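Local coordinates for putative diflavin flavoprotein A 3 (Synechocystis sp., PDB 6H0C) that probably passes electrons from NADH to oxygen, reducing it to water, with this chain forming the flavodiiron core of a larger modular protein, at residues F310-P315 with T323-A328. Sequence-based numbering, arbitrary orientation.
Sequences FIFGSP and TPIQTA
The first half of a beta-alpha-beta unit in the flavodoxin-like domain is seen here: strand 309-313, the central strand of the parallel sheet, is followed after a nine-residue loop by helix 323-335, which packs back against it. The axes of 310-313 and 323-328 approach to 10.2 Å and run nearly antiparallel, at 156°. No hydrogen bond joins the two segments; they meet by van der Waals contact, mostly of apolar side chains. Ile325 is the wedge. With CG1 anti to the carbonyl carbon (chi1 -74°), its longer branch reaches the end of the strand, where CD1 lies 3.5 Å from Gly313 O and CG1 3.7 Å from Ser314 OG. A branched residue suits this place because its second arm, CG2, turns to the ring of Phe312, with CD1 of the ring 4.2 Å away. Phe312 points its ring edge-on toward the first two turns of the helix: CE1 comes within 3.8 Å of Ile325 O, which lies in the ring plane, while the same carbon is 4.0 Å from Ala328 CB. The small methyl of Ala328 lets the broad ring approach the helix backbone. Ser314 is small enough to sit against Ile325, and its buried hydroxyl is satisfied locally, giving its proton to Pro315 O over 2.8 Å on a lone pair in the carbonyl plane. Helix 353-364 packs alongside, Leu358 touching Phe312, Ser314 and Ile325, and Phe362 meeting Phe312 edge-to-face; strands 257-262 and 341-348 flank strand 309-313 on either side in the sheet.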
loop_
_atom_site.group_PDB
_atom_site.type_symbol
_atom_site.label_atom_id
_atom_site.label_comp_id
_atom_site.label_asym_id
_atom_site.label_seq_id
_atom_site.Cartn_x
_atom_site.Cartn_y
_atom_site.Cartn_z
ATOM N N PHE A 310 -20.695 4.095 -6.087
ATOM C CA PHE A 310 -19.919 3.160 -5.275
ATOM C C PHE A 310 -19.694 1.868 -6.049
ATOM O O PHE A 310 -20.487 1.505 -6.922
ATOM C CB PHE A 310 -20.615 2.866 -3.937
ATOM C CG PHE A 310 -21.981 2.221 -4.074
ATOM C CD1 PHE A 310 -22.110 0.848 -4.131
ATOM C CD2 PHE A 310 -23.131 2.996 -4.136
ATOM C CE1 PHE A 310 -23.356 0.260 -4.258
ATOM C CE2 PHE A 310 -24.379 2.410 -4.257
ATOM C CZ PHE A 310 -24.492 1.043 -4.320
ATOM N N ILE A 311 -18.610 1.178 -5.716
ATOM C CA ILE A 311 -18.214 -0.056 -6.383
ATOM C C ILE A 311 -17.789 -1.084 -5.342
ATOM O O ILE A 311 -17.004 -0.763 -4.453
ATOM C CB ILE A 311 -17.052 0.192 -7.356
ATOM C CG1 ILE A 311 -17.430 1.271 -8.387
ATOM C CG2 ILE A 311 -16.625 -1.103 -8.029
ATOM C CD1 ILE A 311 -16.314 1.627 -9.374
ATOM N N PHE A 312 -18.308 -2.306 -5.439
ATOM C CA PHE A 312 -17.913 -3.399 -4.540
ATOM C C PHE A 312 -17.023 -4.412 -5.258
ATOM O O PHE A 312 -17.326 -4.829 -6.385
ATOM C CB PHE A 312 -19.140 -4.127 -3.973
ATOM C CG PHE A 312 -19.663 -3.555 -2.665
ATOM C CD1 PHE A 312 -19.687 -4.334 -1.511
ATOM C CD2 PHE A 312 -20.163 -2.260 -2.595
ATOM C CE1 PHE A 312 -20.189 -3.829 -0.313
ATOM C CE2 PHE A 312 -20.664 -1.749 -1.397
ATOM C CZ PHE A 312 -20.671 -2.535 -0.255
ATOM N N GLY A 313 -15.933 -4.805 -4.598
ATOM C CA GLY A 313 -15.041 -5.834 -5.106
ATOM C C GLY A 313 -14.906 -6.931 -4.067
ATOM O O GLY A 313 -14.594 -6.661 -2.904
ATOM N N SER A 314 -15.137 -8.177 -4.466
ATOM C CA SER A 314 -15.143 -9.261 -3.487
ATOM C C SER A 314 -14.644 -10.578 -4.063
ATOM O O SER A 314 -14.993 -10.941 -5.184
ATOM C CB SER A 314 -16.561 -9.449 -2.914
ATOM O OG SER A 314 -16.621 -10.526 -1.997
ATOM N N PRO A 315 -13.824 -11.304 -3.287
ATOM C CA PRO A 315 -13.547 -12.706 -3.599
ATOM C C PRO A 315 -14.712 -13.578 -3.135
ATOM O O PRO A 315 -15.672 -13.071 -2.540
ATOM C CB PRO A 315 -12.288 -12.999 -2.791
ATOM C CG PRO A 315 -12.467 -12.145 -1.559
ATOM C CD PRO A 315 -13.147 -10.871 -2.048
ATOM N N THR A 323 -17.249 -11.999 5.313
ATOM C CA THR A 323 -18.119 -11.307 6.248
ATOM C C THR A 323 -18.028 -9.779 6.172
ATOM O O THR A 323 -19.054 -9.105 6.216
ATOM C CB THR A 323 -17.829 -11.754 7.672
ATOM O OG1 THR A 323 -18.166 -13.138 7.791
ATOM C CG2 THR A 323 -18.658 -10.954 8.653
ATOM N N PRO A 324 -16.813 -9.220 6.041
ATOM C CA PRO A 324 -16.720 -7.753 5.954
ATOM C C PRO A 324 -17.415 -7.152 4.726
ATOM O O PRO A 324 -17.882 -6.008 4.782
ATOM C CB PRO A 324 -15.213 -7.508 5.892
ATOM C CG PRO A 324 -14.623 -8.721 6.589
ATOM C CD PRO A 324 -15.485 -9.849 6.130
ATOM N N ILE A 325 -17.473 -7.900 3.628
ATOM C CA ILE A 325 -18.218 -7.455 2.454
ATOM C C ILE A 325 -19.721 -7.494 2.740
ATOM O O ILE A 325 -20.453 -6.589 2.338
ATOM C CB ILE A 325 -17.914 -8.317 1.210
ATOM C CG1 ILE A 325 -16.522 -7.993 0.645
ATOM C CG2 ILE A 325 -18.991 -8.131 0.148
ATOM C CD1 ILE A 325 -16.387 -6.596 0.055
ATOM N N GLN A 326 -20.182 -8.533 3.440
ATOM C CA GLN A 326 -21.601 -8.636 3.797
ATOM C C GLN A 326 -22.057 -7.484 4.703
ATOM O O GLN A 326 -23.110 -6.886 4.471
ATOM C CB GLN A 326 -21.896 -9.979 4.469
ATOM C CG GLN A 326 -21.629 -11.185 3.572
ATOM C CD GLN A 326 -21.898 -12.515 4.268
ATOM O OE1 GLN A 326 -22.791 -12.619 5.110
ATOM N NE2 GLN A 326 -21.120 -13.536 3.918
ATOM N N THR A 327 -21.269 -7.164 5.725
ATOM C CA THR A 327 -21.644 -6.075 6.616
ATOM C C THR A 327 -21.538 -4.715 5.905
ATOM O O THR A 327 -22.409 -3.866 6.093
ATOM C CB THR A 327 -20.794 -6.068 7.903
ATOM O OG1 THR A 327 -19.417 -5.913 7.564
ATOM C CG2 THR A 327 -20.983 -7.377 8.663
ATOM N N ALA A 328 -20.500 -4.504 5.092
ATOM C CA ALA A 328 -20.407 -3.266 4.290
ATOM C C ALA A 328 -21.631 -3.114 3.371
ATOM O O ALA A 328 -22.138 -2.009 3.166
ATOM C CB ALA A 328 -19.114 -3.244 3.460
#